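Long-range contacts in halogenase PltM (PDB 6BZN), which halogenates phenolic compounds with unusual breadth in both substrate and halide, and probably works with bound FAD: residues 210-215 and 396-401; 214-219 and 318-323; 322-327 and 345-350. All blocks are in the same frame, centred on the assembly; numbering follows the deposited sequence.

Interaction 1: residues 210-215 and 396-401; sequences GLATDT and NDQLVS
T213 and S401 are the closest backbone pair, 5.0 Å between their CA atoms, where the loop 210-215 runs beside helix 383-406. D397 carries the contact. With CG anti to its own N (chi1 -170°), its carboxylate leaves the helix for the loop and receives two consecutive backbone N-H groups. A212 N bonds to OD2 of D397 at 2.9 Å and is nearly straight (168°). T213 N bonds to OD1 of D397 at 3.0 Å and is more bent. Both use syn lone pairs. The hydroxyl of T213 gives OD1 a second donor, from the anti side and tilted out of the carboxylate plane, with OG1 2.8 Å from OD1 of D397. Three donors thus fix the rotation of the carboxylate and would probably favour its ionised form. L211 CD2 lies against OD2. One turn on, A212 CB packs on S401, 3.5 Å from OG, and that OG bonds back to the carbonyl of D397. T213 CG2 rests on V400 CG1. An alanine in place of D397 would probably leave A212 N, T213 N and the T213 hydroxyl all without this acceptor. The bidentate carboxylate ties the link between strands 206-207 and 215-223 to a long helix of this flavin-dependent halogenase, with L211 about 5 Å, side chain to side chain, from the FAD-binding Y326.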
loop_
_atom_site.group_PDB
_atom_site.type_symbol
_atom_site.label_atom_id
_atom_site.label_comp_id
_atom_site.label_asym_id
_atom_site.label_seq_id
_atom_site.Cartn_x
_atom_site.Cartn_y
_atom_site.Cartn_z
ATOM N N GLY A 210 -20.197 -5.077 -4.710
ATOM C CA GLY A 210 -20.180 -4.294 -3.483
ATOM C C GLY A 210 -19.056 -3.272 -3.342
ATOM O O GLY A 210 -19.008 -2.570 -2.330
ATOM N N LEU A 211 -18.159 -3.163 -4.324
ATOM C CA LEU A 211 -17.051 -2.201 -4.235
ATOM C C LEU A 211 -17.506 -0.820 -4.664
ATOM O O LEU A 211 -18.123 -0.665 -5.728
ATOM C CB LEU A 211 -15.849 -2.630 -5.089
ATOM C CG LEU A 211 -15.098 -3.833 -4.536
ATOM C CD1 LEU A 211 -14.040 -4.289 -5.519
ATOM C CD2 LEU A 211 -14.472 -3.530 -3.175
ATOM N N ALA A 212 -17.198 0.174 -3.832
ATOM C CA ALA A 212 -17.456 1.582 -4.149
ATOM C C ALA A 212 -16.451 2.185 -5.128
ATOM O O ALA A 212 -16.778 3.149 -5.805
ATOM C CB ALA A 212 -17.503 2.423 -2.875
ATOM N N THR A 213 -15.229 1.641 -5.181
ATOM C CA THR A 213 -14.186 2.159 -6.039
ATOM C C THR A 213 -14.141 1.358 -7.346
ATOM O O THR A 213 -14.057 0.128 -7.318
ATOM C CB THR A 213 -12.818 2.089 -5.336
ATOM O OG1 THR A 213 -12.924 2.661 -4.025
ATOM C CG2 THR A 213 -11.776 2.848 -6.105
ATOM N N ASP A 214 -14.180 2.075 -8.467
ATOM C CA ASP A 214 -14.102 1.513 -9.815
ATOM C C ASP A 214 -13.125 2.384 -10.593
ATOM O O ASP A 214 -13.501 3.434 -11.126
ATOM C CB ASP A 214 -15.504 1.512 -10.430
ATOM C CG ASP A 214 -15.574 0.858 -11.811
ATOM O OD1 ASP A 214 -14.553 0.432 -12.394
ATOM O OD2 ASP A 214 -16.717 0.775 -12.317
ATOM N N THR A 215 -11.860 1.958 -10.627
ATOM C CA THR A 215 -10.796 2.748 -11.187
ATOM C C THR A 215 -9.882 1.935 -12.067
ATOM O O THR A 215 -9.790 0.714 -11.920
ATOM C CB THR A 215 -9.912 3.425 -10.105
ATOM O OG1 THR A 215 -9.349 2.446 -9.231
ATOM C CG2 THR A 215 -10.706 4.450 -9.294
ATOM N N ASN A 396 -10.254 0.351 3.161
ATOM C CA ASN A 396 -9.508 0.923 2.048
ATOM C C ASN A 396 -10.482 1.398 0.945
ATOM O O ASN A 396 -10.319 2.487 0.389
ATOM C CB ASN A 396 -8.513 -0.147 1.551
ATOM C CG ASN A 396 -7.416 0.371 0.626
ATOM O OD1 ASN A 396 -7.354 1.550 0.223
ATOM N ND2 ASN A 396 -6.511 -0.538 0.294
ATOM N N ASP A 397 -11.525 0.600 0.689
ATOM C CA ASP A 397 -12.556 0.945 -0.312
ATOM C C ASP A 397 -13.317 2.225 0.069
ATOM O O ASP A 397 -13.548 3.076 -0.795
ATOM C CB ASP A 397 -13.534 -0.210 -0.469
ATOM C CG ASP A 397 -14.482 -0.039 -1.655
ATOM O OD1 ASP A 397 -14.081 0.485 -2.717
ATOM O OD2 ASP A 397 -15.643 -0.492 -1.530
ATOM N N GLN A 398 -13.707 2.362 1.339
ATOM C CA GLN A 398 -14.383 3.590 1.788
ATOM C C GLN A 398 -13.430 4.779 1.733
ATOM O O GLN A 398 -13.770 5.826 1.164
ATOM C CB GLN A 398 -14.987 3.439 3.188
ATOM C CG GLN A 398 -16.296 2.652 3.238
ATOM C CD GLN A 398 -17.451 3.344 2.516
ATOM O OE1 GLN A 398 -17.795 4.494 2.813
ATOM N NE2 GLN A 398 -18.051 2.649 1.550
ATOM N N LEU A 399 -12.219 4.602 2.262
ATOM C CA LEU A 399 -11.237 5.685 2.228
ATOM C C LEU A 399 -11.031 6.229 0.817
ATOM O O LEU A 399 -11.087 7.448 0.601
ATOM C CB LEU A 399 -9.904 5.227 2.812
ATOM C CG LEU A 399 -8.705 6.166 2.649
ATOM C CD1 LEU A 399 -8.907 7.448 3.452
ATOM C CD2 LEU A 399 -7.415 5.474 3.039
ATOM N N VAL A 400 -10.831 5.328 -0.134
ATOM C CA VAL A 400 -10.441 5.712 -1.472
ATOM C C VAL A 400 -11.643 6.247 -2.246
ATOM O O VAL A 400 -11.534 7.285 -2.882
ATOM C CB VAL A 400 -9.739 4.559 -2.230
ATOM C CG1 VAL A 400 -9.612 4.875 -3.713
ATOM C CG2 VAL A 400 -8.365 4.308 -1.630
ATOM N N SER A 401 -12.778 5.559 -2.194
ATOM C CA SER A 401 -13.968 6.032 -2.898
ATOM C C SER A 401 -14.361 7.435 -2.425
ATOM O O SER A 401 -14.630 8.321 -3.238
ATOM C CB SER A 401 -15.144 5.059 -2.759
ATOM O OG SER A 401 -15.542 4.887 -1.407
#

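Interaction 2: residues 214-219 and 318-323; sequences DTCSFF and WIYAPR
S217 and A321 pair across two antiparallel strands, 215-219 and 319-321, whose axes come within 4.8 Å. Each of the two gives its N-H to the other's carbonyl, with A321 N 2.9 Å from S217 O. F219 and I319 form the next hydrogen-bonded pair. Between them F218 and Y320 are a non-hydrogen-bonded pair. This middle is the tight part. F218 and Y320 make an offset stack on one face of the sheet, ring centroids 4.5 Å apart and planes at 29°. F218 CZ comes to 3.3 Å from CD1 of Y320. F218 also stacks with F278 of strand 273-281, and its CB packs 4.0 Å from CE3 of W318. The indole N-H of W318 bonds to E292. On the opposite face, CB of I319 sits over the ring of F219, 4.0 Å from its centroid, in a CH-pi contact. F219 CG lies between N and C of its own backbone (chi1 49°), which lays the ring across I319. I319 is nonetheless exposed.

The end at P322, D214 and R323 is looser. P322 is exposed, and a glycerol, probably from the crystallisation liquor, lies about 4 Å from the Y320 side chain. Past P322 the two segments meet through a CA-H...O contact from R323 CA to T215 O. D214 lies over one face of the R323 guanidinium, carboxylate and guanidinium planes 20° apart. OD1 of D214 is 3.3 Å from NE of R323 but well out of the guanidinium plane, so this long, weak salt bridge is held by charge alone. Both have firmer hydrogen-bond partners: N282 for D214, N325 for R323. The contact closes one side of a mixed, largely antiparallel sheet of seven strands, with 313-321 at its edge beside 215-223.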
loop_
_atom_site.group_PDB
_atom_site.type_symbol
_atom_site.label_atom_id
_atom_site.label_comp_id
_atom_site.label_asym_id
_atom_site.label_seq_id
_atom_site.Cartn_x
_atom_site.Cartn_y
_atom_site.Cartn_z
ATOM N N ASP A 214 -14.180 2.075 -8.467
ATOM C CA ASP A 214 -14.102 1.513 -9.815
ATOM C C ASP A 214 -13.125 2.384 -10.593
ATOM O O ASP A 214 -13.501 3.434 -11.126
ATOM C CB ASP A 214 -15.504 1.512 -10.430
ATOM C CG ASP A 214 -15.574 0.858 -11.811
ATOM O OD1 ASP A 214 -14.553 0.432 -12.394
ATOM O OD2 ASP A 214 -16.717 0.775 -12.317
ATOM N N THR A 215 -11.860 1.958 -10.627
ATOM C CA THR A 215 -10.796 2.748 -11.187
ATOM C C THR A 215 -9.882 1.935 -12.067
ATOM O O THR A 215 -9.790 0.714 -11.920
ATOM C CB THR A 215 -9.912 3.425 -10.105
ATOM O OG1 THR A 215 -9.349 2.446 -9.231
ATOM C CG2 THR A 215 -10.706 4.450 -9.294
ATOM N N CYS A 216 -9.217 2.649 -12.972
ATOM C CA CYS A 216 -8.207 2.097 -13.866
ATOM C C CYS A 216 -6.882 2.785 -13.553
ATOM O O CYS A 216 -6.850 3.793 -12.829
ATOM C CB CYS A 216 -8.588 2.307 -15.338
ATOM S SG CYS A 216 -8.739 4.029 -15.851
ATOM N N SER A 217 -5.793 2.222 -14.069
ATOM C CA SER A 217 -4.464 2.751 -13.835
ATOM C C SER A 217 -3.571 2.565 -15.054
ATOM O O SER A 217 -3.575 1.492 -15.677
ATOM C CB SER A 217 -3.842 2.059 -12.612
ATOM O OG SER A 217 -2.593 2.642 -12.286
ATOM N N PHE A 218 -2.820 3.620 -15.378
ATOM C CA PHE A 218 -1.747 3.607 -16.366
ATOM C C PHE A 218 -0.455 3.949 -15.627
ATOM O O PHE A 218 -0.407 4.982 -14.943
ATOM C CB PHE A 218 -1.933 4.694 -17.410
ATOM C CG PHE A 218 -3.174 4.577 -18.264
ATOM C CD1 PHE A 218 -4.394 5.050 -17.807
ATOM C CD2 PHE A 218 -3.085 4.115 -19.571
ATOM C CE1 PHE A 218 -5.525 5.008 -18.606
ATOM C CE2 PHE A 218 -4.208 4.057 -20.383
ATOM C CZ PHE A 218 -5.433 4.510 -19.902
ATOM N N PHE A 219 0.589 3.140 -15.762
ATOM C CA PHE A 219 1.830 3.407 -15.044
ATOM C C PHE A 219 3.092 3.020 -15.797
ATOM O O PHE A 219 3.099 2.115 -16.647
ATOM C CB PHE A 219 1.827 2.764 -13.653
ATOM C CG PHE A 219 1.407 1.321 -13.643
ATOM C CD1 PHE A 219 0.059 0.978 -13.633
ATOM C CD2 PHE A 219 2.347 0.313 -13.660
ATOM C CE1 PHE A 219 -0.341 -0.354 -13.630
ATOM C CE2 PHE A 219 1.957 -1.019 -13.646
ATOM C CZ PHE A 219 0.612 -1.352 -13.626
ATOM N N TRP A 318 4.273 1.667 -21.166
ATOM C CA TRP A 318 3.120 1.867 -20.294
ATOM C C TRP A 318 2.414 0.534 -20.047
ATOM O O TRP A 318 2.337 -0.309 -20.940
ATOM C CB TRP A 318 2.100 2.826 -20.928
ATOM C CG TRP A 318 2.442 4.273 -20.942
ATOM C CD1 TRP A 318 2.904 4.996 -22.009
ATOM C CD2 TRP A 318 2.318 5.196 -19.858
ATOM N NE1 TRP A 318 3.078 6.304 -21.651
ATOM C CE2 TRP A 318 2.723 6.456 -20.336
ATOM C CE3 TRP A 318 1.906 5.082 -18.526
ATOM C CZ2 TRP A 318 2.737 7.597 -19.527
ATOM C CZ3 TRP A 318 1.909 6.214 -17.728
ATOM C CH2 TRP A 318 2.323 7.457 -18.234
ATOM N N ILE A 319 1.915 0.347 -18.832
ATOM C CA ILE A 319 1.002 -0.744 -18.526
ATOM C C ILE A 319 -0.346 -0.108 -18.234
ATOM O O ILE A 319 -0.402 0.887 -17.511
ATOM C CB ILE A 319 1.467 -1.543 -17.291
ATOM C CG1 ILE A 319 2.814 -2.224 -17.560
ATOM C CG2 ILE A 319 0.410 -2.564 -16.867
ATOM C CD1 ILE A 319 2.712 -3.455 -18.436
ATOM N N TYR A 320 -1.410 -0.663 -18.810
ATOM C CA TYR A 320 -2.772 -0.230 -18.540
ATOM C C TYR A 320 -3.524 -1.366 -17.873
ATOM O O TYR A 320 -3.464 -2.492 -18.344
ATOM C CB TYR A 320 -3.477 0.146 -19.840
ATOM C CG TYR A 320 -4.967 0.371 -19.685
ATOM C CD1 TYR A 320 -5.461 1.350 -18.818
ATOM C CD2 TYR A 320 -5.885 -0.370 -20.420
ATOM C CE1 TYR A 320 -6.834 1.571 -18.681
ATOM C CE2 TYR A 320 -7.254 -0.156 -20.289
ATOM C CZ TYR A 320 -7.722 0.818 -19.436
ATOM O OH TYR A 320 -9.088 1.004 -19.327
ATOM N N ALA A 321 -4.195 -1.071 -16.760
ATOM C CA ALA A 321 -5.106 -1.999 -16.106
ATOM C C ALA A 321 -6.498 -1.351 -16.097
ATOM O O ALA A 321 -6.689 -0.327 -15.435
ATOM C CB ALA A 321 -4.623 -2.300 -14.681
ATOM N N PRO A 322 -7.473 -1.931 -16.833
ATOM C CA PRO A 322 -8.804 -1.285 -16.935
ATOM C C PRO A 322 -9.653 -1.274 -15.657
ATOM O O PRO A 322 -10.501 -0.386 -15.478
ATOM C CB PRO A 322 -9.495 -2.089 -18.052
ATOM C CG PRO A 322 -8.817 -3.419 -18.023
ATOM C CD PRO A 322 -7.380 -3.113 -17.718
ATOM N N ARG A 323 -9.450 -2.259 -14.792
ATOM C CA ARG A 323 -10.066 -2.242 -13.487
ATOM C C ARG A 323 -9.204 -2.887 -12.416
ATOM O O ARG A 323 -9.021 -4.111 -12.373
ATOM C CB ARG A 323 -11.427 -2.907 -13.463
ATOM C CG ARG A 323 -11.967 -2.798 -12.048
ATOM C CD ARG A 323 -13.439 -2.797 -11.932
ATOM N NE ARG A 323 -13.857 -2.259 -10.635
ATOM C CZ ARG A 323 -15.091 -2.346 -10.166
ATOM N NH1 ARG A 323 -16.034 -2.947 -10.879
ATOM N NH2 ARG A 323 -15.393 -1.819 -8.990
#

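Interaction 3: residues 322-327 and 345-350; sequences PRINYR and FIDPLF
Y326 and F345 exchange backbone hydrogen bonds as a single antiparallel bridge. Y326 N reaches F345 O at 3.0 Å, and F345 N returns to Y326 O. N325 adds a side-chain bond. Its ND2 is 2.7 Å from I346 O, in the carbonyl plane but bent (134°). The other end of the amide, OD1, accepts R323 NE in the guanidinium plane, so the amide is held from both ends. D347 turns its carboxylate on its own chain. OD1 accepts L349 N on the anti lone pair, an Asx turn, and W257 NE1 as well, while OD2 bonds to Y404. The OH of Y326 bonds to the carbonyl of Q341.

This lone bridge joins two loops, one following edge strand 313-321 and one leading into helix 352-374. It lies in the FAD-binding region. Y326 belongs to an FAD-binding site, though no FAD is bound to this chain.

The packing contacts lie around it. F345 N lies over one face of the Y326 ring, and F345 CB makes an off-centre CH-pi contact, 3.7 Å from CZ of Y326. F345 meets I324 O with its ring edge, 3.4 Å from CD2. I324 CD1 packs on CD of P348 at 3.6 Å and lies beside OD2 of D347.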
loop_
_atom_site.group_PDB
_atom_site.type_symbol
_atom_site.label_atom_id
_atom_site.label_comp_id
_atom_site.label_asym_id
_atom_site.label_seq_id
_atom_site.Cartn_x
_atom_site.Cartn_y
_atom_site.Cartn_z
ATOM N N PRO A 322 -7.473 -1.931 -16.833
ATOM C CA PRO A 322 -8.804 -1.285 -16.935
ATOM C C PRO A 322 -9.653 -1.274 -15.657
ATOM O O PRO A 322 -10.501 -0.386 -15.478
ATOM C CB PRO A 322 -9.495 -2.089 -18.052
ATOM C CG PRO A 322 -8.817 -3.419 -18.023
ATOM C CD PRO A 322 -7.380 -3.113 -17.718
ATOM N N ARG A 323 -9.450 -2.259 -14.792
ATOM C CA ARG A 323 -10.066 -2.242 -13.487
ATOM C C ARG A 323 -9.204 -2.887 -12.416
ATOM O O ARG A 323 -9.021 -4.111 -12.373
ATOM C CB ARG A 323 -11.427 -2.907 -13.463
ATOM C CG ARG A 323 -11.967 -2.798 -12.048
ATOM C CD ARG A 323 -13.439 -2.797 -11.932
ATOM N NE ARG A 323 -13.857 -2.259 -10.635
ATOM C CZ ARG A 323 -15.091 -2.346 -10.166
ATOM N NH1 ARG A 323 -16.034 -2.947 -10.879
ATOM N NH2 ARG A 323 -15.393 -1.819 -8.990
ATOM N N ILE A 324 -8.751 -2.058 -11.490
ATOM C CA ILE A 324 -7.776 -2.492 -10.507
ATOM C C ILE A 324 -8.360 -2.983 -9.188
ATOM O O ILE A 324 -7.621 -3.514 -8.354
ATOM C CB ILE A 324 -6.709 -1.400 -10.282
ATOM C CG1 ILE A 324 -7.284 -0.186 -9.564
ATOM C CG2 ILE A 324 -6.080 -1.006 -11.610
ATOM C CD1 ILE A 324 -6.297 0.947 -9.403
ATOM N N ASN A 325 -9.674 -2.873 -9.012
ATOM C CA ASN A 325 -10.320 -3.098 -7.725
ATOM C C ASN A 325 -10.951 -4.480 -7.647
ATOM O O ASN A 325 -11.647 -4.879 -8.561
ATOM C CB ASN A 325 -11.427 -2.070 -7.467
ATOM C CG ASN A 325 -11.257 -0.809 -8.285
ATOM O OD1 ASN A 325 -11.767 -0.721 -9.410
ATOM N ND2 ASN A 325 -10.509 0.158 -7.758
ATOM N N TYR A 326 -10.748 -5.157 -6.527
ATOM C CA TYR A 326 -11.396 -6.449 -6.273
ATOM C C TYR A 326 -11.331 -6.742 -4.797
ATOM O O TYR A 326 -10.518 -6.152 -4.081
ATOM C CB TYR A 326 -10.748 -7.561 -7.095
ATOM C CG TYR A 326 -9.254 -7.694 -6.920
ATOM C CD1 TYR A 326 -8.718 -8.496 -5.919
ATOM C CD2 TYR A 326 -8.383 -7.025 -7.753
ATOM C CE1 TYR A 326 -7.340 -8.616 -5.748
ATOM C CE2 TYR A 326 -7.004 -7.128 -7.585
ATOM C CZ TYR A 326 -6.489 -7.931 -6.589
ATOM O OH TYR A 326 -5.126 -8.024 -6.437
ATOM N N ARG A 327 -12.215 -7.621 -4.346
ATOM C CA ARG A 327 -12.210 -8.114 -2.982
ATOM C C ARG A 327 -12.499 -9.609 -3.023
ATOM O O ARG A 327 -12.725 -10.170 -4.099
ATOM C CB ARG A 327 -13.242 -7.374 -2.130
ATOM C CG ARG A 327 -14.684 -7.584 -2.538
ATOM C CD ARG A 327 -15.665 -6.925 -1.573
ATOM N NE ARG A 327 -17.011 -7.372 -1.945
ATOM C CZ ARG A 327 -17.669 -8.408 -1.425
ATOM N NH1 ARG A 327 -17.171 -9.155 -0.435
ATOM N NH2 ARG A 327 -18.869 -8.695 -1.901
ATOM N N PHE A 345 -7.685 -5.615 -3.634
ATOM C CA PHE A 345 -6.940 -4.385 -3.885
ATOM C C PHE A 345 -7.903 -3.275 -4.238
ATOM O O PHE A 345 -8.890 -3.524 -4.896
ATOM C CB PHE A 345 -5.951 -4.565 -5.028
ATOM C CG PHE A 345 -5.028 -3.390 -5.200
ATOM C CD1 PHE A 345 -3.975 -3.204 -4.320
ATOM C CD2 PHE A 345 -5.217 -2.474 -6.220
ATOM C CE1 PHE A 345 -3.113 -2.121 -4.460
ATOM C CE2 PHE A 345 -4.357 -1.398 -6.378
ATOM C CZ PHE A 345 -3.296 -1.226 -5.494
ATOM N N ILE A 346 -7.603 -2.046 -3.814
ATOM C CA ILE A 346 -8.499 -0.924 -4.077
ATOM C C ILE A 346 -7.869 0.085 -5.025
ATOM O O ILE A 346 -8.386 0.311 -6.116
ATOM C CB ILE A 346 -8.953 -0.262 -2.759
ATOM C CG1 ILE A 346 -9.707 -1.277 -1.869
ATOM C CG2 ILE A 346 -9.818 0.955 -3.037
ATOM C CD1 ILE A 346 -10.956 -1.909 -2.474
ATOM N N ASP A 347 -6.763 0.697 -4.626
ATOM C CA ASP A 347 -6.174 1.762 -5.434
ATOM C C ASP A 347 -4.779 2.080 -4.914
ATOM O O ASP A 347 -4.498 1.844 -3.752
ATOM C CB ASP A 347 -7.074 3.014 -5.353
ATOM C CG ASP A 347 -6.845 4.018 -6.487
ATOM O OD1 ASP A 347 -5.938 4.864 -6.327
ATOM O OD2 ASP A 347 -7.599 4.000 -7.512
ATOM N N PRO A 348 -3.898 2.607 -5.775
ATOM C CA PRO A 348 -2.621 3.098 -5.253
ATOM C C PRO A 348 -2.740 4.264 -4.264
ATOM O O PRO A 348 -1.796 4.509 -3.494
ATOM C CB PRO A 348 -1.869 3.548 -6.503
ATOM C CG PRO A 348 -2.912 3.664 -7.580
ATOM C CD PRO A 348 -3.921 2.612 -7.249
ATOM N N LEU A 349 -3.872 4.966 -4.279
ATOM C CA LEU A 349 -4.056 6.171 -3.476
ATOM C C LEU A 349 -3.921 5.894 -1.991
ATOM O O LEU A 349 -4.668 5.100 -1.428
ATOM C CB LEU A 349 -5.421 6.807 -3.741
ATOM C CG LEU A 349 -5.655 8.136 -3.015
ATOM C CD1 LEU A 349 -4.764 9.219 -3.592
ATOM C CD2 LEU A 349 -7.115 8.554 -3.061
ATOM N N PHE A 350 -2.968 6.576 -1.369
ATOM C CA PHE A 350 -2.599 6.409 0.050
ATOM C C PHE A 350 -1.766 5.179 0.352
ATOM O O PHE A 350 -1.424 4.954 1.515
ATOM C CB PHE A 350 -3.799 6.469 1.012
ATOM C CG PHE A 350 -4.527 7.773 0.997
ATOM C CD1 PHE A 350 -3.865 8.941 1.340
ATOM C CD2 PHE A 350 -5.861 7.838 0.671
ATOM C CE1 PHE A 350 -4.511 10.161 1.347
ATOM C CE2 PHE A 350 -6.520 9.055 0.675
ATOM C CZ PHE A 350 -5.846 10.218 1.014
#

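How the interactions relate
Interactions 1 and 2 both begin on the stretch that holds D214 and T215. Interactions 2 and 3 share P322 and R323. The centres of 1 and 3 are about 8 Å apart, those of 2 and 3 about 9 Å, and those of 1 and 2 about 15 Å. Probable hydrogen bonds join them. T213 O is 2.9 Å from R323 NH2. T215 N is 2.9 Å from N325 OD1, and T215 OG1 is 2.9 Å from D347 OD2. Interaction 3 contains the FAD-binding Y326, and its F345 side chain is about 4 Å from a bound calcium ion. In interaction 2, the F219 side chain is about 4 Å from that of the FAD-binding V62.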